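PDB 6HYI: protein kinase A regulatory subunit, putative from Trypanosoma cruzi, which binds inosine in each of its two cyclic nucleotide-binding domains and, as a regulatory subunit, probably restrains the catalytic subunit of protein kinase A. Local coordinates for residues 73-78 against 121-126; 209-214 against 221-226. All coordinates share one frame; numbering follows the deposited sequence.

Contact 1 of 2, residues 73-78 against 121-126. With NOS (inosine), chain B.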
# COMPACT_ATOMS: atom_id res chain seq x y z
N MET A 73 17.74 2.96 -15.11
CA MET A 73 18.22 4.32 -14.95
C MET A 73 19.49 4.24 -14.12
O MET A 73 19.73 3.25 -13.41
CB MET A 73 17.16 5.22 -14.29
CG MET A 73 16.64 4.67 -12.97
SD MET A 73 15.16 5.54 -12.38
CE MET A 73 13.92 4.85 -13.47
N GLU A 74 20.32 5.26 -14.23
CA GLU A 74 21.61 5.26 -13.57
C GLU A 74 21.75 6.52 -12.74
O GLU A 74 21.34 7.60 -13.16
CB GLU A 74 22.75 5.19 -14.59
CG GLU A 74 22.74 3.90 -15.38
CD GLU A 74 23.83 3.84 -16.43
OE1 GLU A 74 24.85 4.55 -16.27
OE2 GLU A 74 23.67 3.09 -17.41
N ALA A 75 22.34 6.37 -11.56
CA ALA A 75 22.50 7.48 -10.64
C ALA A 75 23.12 8.66 -11.36
O ALA A 75 24.12 8.52 -12.06
CB ALA A 75 23.37 7.05 -9.46
N GLY A 76 22.51 9.83 -11.18
CA GLY A 76 23.00 11.07 -11.75
C GLY A 76 22.34 11.47 -13.05
O GLY A 76 22.47 12.63 -13.46
N GLN A 77 21.62 10.56 -13.71
CA GLN A 77 21.02 10.87 -15.00
C GLN A 77 19.97 11.96 -14.88
O GLN A 77 19.20 12.00 -13.91
CB GLN A 77 20.37 9.61 -15.58
CG GLN A 77 21.35 8.62 -16.18
CD GLN A 77 20.64 7.43 -16.78
OE1 GLN A 77 19.55 7.06 -16.35
NE2 GLN A 77 21.26 6.83 -17.80
N THR A 78 19.92 12.82 -15.89
CA THR A 78 18.87 13.82 -16.03
C THR A 78 17.97 13.54 -17.22
O THR A 78 17.08 14.35 -17.52
CB THR A 78 19.49 15.22 -16.18
OG1 THR A 78 20.24 15.29 -17.40
CG2 THR A 78 20.41 15.53 -15.01
N VAL A 121 18.61 9.22 -8.33
CA VAL A 121 19.33 9.09 -7.07
C VAL A 121 20.10 7.78 -6.99
O VAL A 121 21.22 7.75 -6.47
CB VAL A 121 18.34 9.23 -5.91
CG1 VAL A 121 18.98 8.75 -4.62
CG2 VAL A 121 17.86 10.67 -5.80
N ALA A 122 19.52 6.69 -7.49
CA ALA A 122 20.12 5.38 -7.39
C ALA A 122 20.04 4.69 -8.74
O ALA A 122 19.13 4.93 -9.53
CB ALA A 122 19.39 4.51 -6.37
N THR A 123 21.02 3.83 -9.01
CA THR A 123 20.98 2.99 -10.19
C THR A 123 19.98 1.85 -10.00
O THR A 123 19.88 1.27 -8.92
CB THR A 123 22.38 2.44 -10.47
OG1 THR A 123 23.23 3.54 -10.81
CG2 THR A 123 22.38 1.45 -11.63
N VAL A 124 19.22 1.57 -11.04
CA VAL A 124 18.23 0.50 -11.04
C VAL A 124 18.71 -0.52 -12.05
O VAL A 124 18.72 -0.25 -13.25
CB VAL A 124 16.84 1.03 -11.42
CG1 VAL A 124 15.81 -0.08 -11.41
CG2 VAL A 124 16.41 2.17 -10.49
N LYS A 125 19.10 -1.71 -11.58
CA LYS A 125 19.77 -2.70 -12.42
C LYS A 125 18.98 -4.01 -12.40
O LYS A 125 18.77 -4.60 -11.34
CB LYS A 125 21.19 -2.92 -11.92
CG LYS A 125 22.09 -3.69 -12.87
CD LYS A 125 23.51 -3.71 -12.34
CE LYS A 125 24.44 -4.47 -13.27
NZ LYS A 125 24.70 -3.71 -14.53
N VAL A 126 18.58 -4.47 -13.58
CA VAL A 126 17.76 -5.68 -13.67
C VAL A 126 18.56 -6.88 -13.17
O VAL A 126 19.70 -7.10 -13.59
CB VAL A 126 17.30 -5.88 -15.12
CG1 VAL A 126 16.54 -7.19 -15.27
CG2 VAL A 126 16.43 -4.71 -15.54
N9 NOS B . 15.08 4.15 -4.83
C4 NOS B . 14.84 3.49 -3.81
N3 NOS B . 14.13 2.43 -3.51
C2 NOS B . 14.13 1.94 -2.24
N1 NOS B . 14.85 2.55 -1.27
C6 NOS B . 15.57 3.62 -1.54
O6 NOS B . 16.20 4.14 -0.67
C5 NOS B . 15.58 4.11 -2.82
N7 NOS B . 16.22 5.21 -3.47
C8 NOS B . 15.81 5.14 -4.76
C5' NOS B . 16.02 5.64 -8.76
O5' NOS B . 16.59 6.51 -7.80
C4' NOS B . 14.86 4.87 -8.18
O4' NOS B . 15.33 3.90 -7.20
C1' NOS B . 14.46 3.89 -6.12
C2' NOS B . 13.23 4.66 -6.48
O2' NOS B . 12.32 3.82 -7.18
C3' NOS B . 13.83 5.70 -7.41
O3' NOS B . 12.90 6.35 -8.25

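Contact 2 of 2, residues 209-214 against 221-226. With NOS (inosine), chain C.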
# COMPACT_ATOMS: atom_id res chain seq x y z
N THR A 209 -8.75 5.03 21.96
CA THR A 209 -8.78 3.65 22.41
C THR A 209 -9.97 2.94 21.76
O THR A 209 -11.02 3.54 21.55
CB THR A 209 -8.89 3.59 23.94
OG1 THR A 209 -7.72 4.20 24.51
CG2 THR A 209 -8.99 2.15 24.45
N VAL A 210 -9.77 1.67 21.42
CA VAL A 210 -10.81 0.84 20.83
C VAL A 210 -10.92 -0.43 21.65
O VAL A 210 -9.98 -0.84 22.34
CB VAL A 210 -10.51 0.47 19.37
CG1 VAL A 210 -10.34 1.73 18.52
CG2 VAL A 210 -9.25 -0.41 19.28
N GLU A 211 -12.07 -1.08 21.54
CA GLU A 211 -12.29 -2.40 22.12
C GLU A 211 -12.58 -3.41 21.02
O GLU A 211 -13.31 -3.12 20.07
CB GLU A 211 -13.41 -2.38 23.18
CG GLU A 211 -14.79 -1.97 22.71
CD GLU A 211 -15.81 -1.96 23.85
OE1 GLU A 211 -16.95 -1.50 23.63
OE2 GLU A 211 -15.47 -2.41 24.96
N VAL A 212 -12.00 -4.60 21.16
CA VAL A 212 -12.24 -5.71 20.25
C VAL A 212 -13.31 -6.59 20.88
O VAL A 212 -13.14 -7.06 22.01
CB VAL A 212 -10.95 -6.50 20.01
CG1 VAL A 212 -11.21 -7.68 19.09
CG2 VAL A 212 -9.90 -5.57 19.42
N ILE A 213 -14.38 -6.84 20.13
CA ILE A 213 -15.54 -7.59 20.63
C ILE A 213 -15.72 -8.82 19.76
O ILE A 213 -16.15 -8.72 18.60
CB ILE A 213 -16.81 -6.73 20.66
CG1 ILE A 213 -16.54 -5.44 21.44
CG2 ILE A 213 -17.99 -7.51 21.29
CD1 ILE A 213 -17.73 -4.52 21.55
N GLY A 214 -15.39 -9.99 20.30
CA GLY A 214 -15.55 -11.23 19.59
C GLY A 214 -16.91 -11.83 19.85
O GLY A 214 -17.84 -11.18 20.33
N PRO A 221 -21.69 -11.50 22.03
CA PRO A 221 -20.53 -10.60 22.09
C PRO A 221 -19.73 -10.84 23.36
O PRO A 221 -20.29 -11.10 24.43
CB PRO A 221 -21.17 -9.21 22.10
CG PRO A 221 -22.49 -9.42 21.42
CD PRO A 221 -22.95 -10.77 21.85
N THR A 222 -18.41 -10.75 23.24
CA THR A 222 -17.51 -10.92 24.37
C THR A 222 -16.31 -10.02 24.16
O THR A 222 -15.78 -9.96 23.04
CB THR A 222 -17.09 -12.40 24.51
OG1 THR A 222 -16.29 -12.56 25.69
CG2 THR A 222 -16.30 -12.88 23.28
N LYS A 223 -15.90 -9.30 25.19
CA LYS A 223 -14.78 -8.38 25.04
C LYS A 223 -13.47 -9.17 25.03
O LYS A 223 -13.21 -9.97 25.93
CB LYS A 223 -14.76 -7.34 26.16
CG LYS A 223 -13.63 -6.33 25.96
CD LYS A 223 -13.75 -5.17 26.93
CE LYS A 223 -12.57 -4.23 26.79
NZ LYS A 223 -12.62 -3.16 27.83
N VAL A 224 -12.67 -8.93 24.00
CA VAL A 224 -11.40 -9.64 23.82
C VAL A 224 -10.23 -8.86 24.40
O VAL A 224 -9.45 -9.39 25.19
CB VAL A 224 -11.19 -9.96 22.32
CG1 VAL A 224 -9.80 -10.55 22.11
CG2 VAL A 224 -12.27 -10.93 21.84
N CYS A 225 -10.08 -7.60 24.00
CA CYS A 225 -8.97 -6.77 24.46
C CYS A 225 -9.25 -5.34 24.03
O CYS A 225 -10.28 -5.05 23.41
CB CYS A 225 -7.64 -7.22 23.87
SG CYS A 225 -7.56 -7.00 22.08
N GLU A 226 -8.33 -4.45 24.37
CA GLU A 226 -8.33 -3.08 23.87
C GLU A 226 -7.05 -2.83 23.09
O GLU A 226 -6.06 -3.55 23.23
CB GLU A 226 -8.43 -2.05 25.01
CG GLU A 226 -9.78 -2.09 25.71
CD GLU A 226 -9.93 -1.02 26.78
OE1 GLU A 226 -11.05 -0.88 27.31
OE2 GLU A 226 -8.93 -0.33 27.07
N9 NOS C . -8.98 -9.11 16.49
C4 NOS C . -8.26 -9.28 17.50
N3 NOS C . -7.42 -8.54 18.20
C2 NOS C . -6.82 -9.06 19.29
N1 NOS C . -7.04 -10.35 19.68
C6 NOS C . -7.86 -11.13 19.00
O6 NOS C . -8.01 -12.26 19.39
C5 NOS C . -8.49 -10.60 17.90
N7 NOS C . -9.43 -11.11 16.96
C8 NOS C . -9.66 -10.08 16.09
C5' NOS C . -11.33 -7.99 13.04
O5' NOS C . -11.39 -9.40 13.18
C4' NOS C . -10.10 -7.43 13.71
O4' NOS C . -10.22 -7.54 15.16
C1' NOS C . -8.99 -7.89 15.69
C2' NOS C . -7.96 -7.79 14.61
O2' NOS C . -7.47 -6.46 14.49
C3' NOS C . -8.80 -8.15 13.41
O3' NOS C . -8.21 -7.79 12.18

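Contact 1 of 2, residues 73-78 against 121-126
Met73 and Val124 meet on the face that looks at the inosine, their side chains crossing obliquely with CG of Met73 3.5 Å from CG2 of Val124. CG of Met73 stands between its own N and C (chi1 54°), which raises the chain over the valine and brings SD within 3.7 Å of inosine C5'. The bend at the end of the methionine then turns CE off from that carbon. CG2 of Val124 lies beside the backbone N of its residue and faces both the methionine and the ribose ring oxygen, O4'. Beneath this apolar pair the backbones are joined by Val124 N and Met73 O at 2.9 Å.

Strand 71-73 is the edge of a four-stranded antiparallel sheet in the cupin-type beta barrel of a cyclic nucleotide-binding domain, and strand 123-126 is its neighbour. As the edge strand ends, Thr123 takes over the pairing with its side chain. Its OG1 accepts the Ala75 N-H at 3.1 Å in a nearly straight bond (175° at the hydrogen), while its CG2 leans over Met73 O. Past this bond the chain reverses in a type II turn from Glu74 to Gln77, with Gly76 at the position where phi is positive. Gln77 folds back inside the turn: its OE1 takes the Glu74 N-H at 2.9 Å from above the amide plane, the donor standing 78° out of it. Ala75 sits at the side of the turn, its CB 3.7 Å from Val121 O.

On the other side of residues 121-122 lies the nucleoside. Ala122 N donates to inosine O5' at 3.0 Å, Val121 N adds a weak bond to the same oxygen, and Glu111 and Glu113 hold the ligand by their carboxylates.

Contact 2 of 2, residues 209-214 against 221-226
Val224 bulges out of strand 221-226, and its CG2 fills the hollow at Gly214, which has no side chain, coming 3.6 Å from Gly214 N. The other branch, CG1, is anti to the backbone N (chi1 174°) and passes to the purine, 3.7 Å from inosine O6. Beside it Val212 rises from strand 210-214 as a second knob, with CG1 3.7 Å from inosine N9. Its CG2 packs on Cys225 SG at 3.8 Å, and that sulfur lies 3.5 Å from inosine C2. Val212 thus lies under the face of the base, Val224 under its O6-N1 rim, and the sulfur closes the same side at the C2 edge.

The register explains the protrusion. In this hairpin of the cupin-type barrel, Val212 faces two residues at once: its O receives Val224 N while its N gives to Cys225 O. Together with the helix-like angles of Val224 (phi -95°, psi -54°), this is a classic beta bulge. Beyond it Gly214 and Thr222 bond reciprocally, and Thr222 CG2 lies against the glycine carbonyl.

On the opposite face, CG2 of Ile213 fits against the Pro221 ring, 3.7 Å from its CB. The extended Lys223 runs across Glu211 at about a right angle, its CD 3.8 Å from Glu211 OE2, and ends in a salt bridge from NZ to Glu226 OE1 at 2.8 Å.

How the contacts relate
The two contacts lie in separate cyclic nucleotide-binding domains, and the chain's centre lies between the two sites. Their centres are 49 Å apart and their nearest atoms about 38 Å, so they do not touch, and both segments of contact 1 come before those of contact 2 in the sequence. Each belongs to its own four-stranded antiparallel sheet of order 1-4-2-3, at opposite edges of the equivalent sheets: contact 1 joins the edge strand 71-73 to strand 123-126, whereas contact 2 joins strand 210-215 to the other edge, strand 221-227. Contact 1 meets mainly the ribose and its O5', contact 2 the base, consistent with two separate pockets built on one repeated fold.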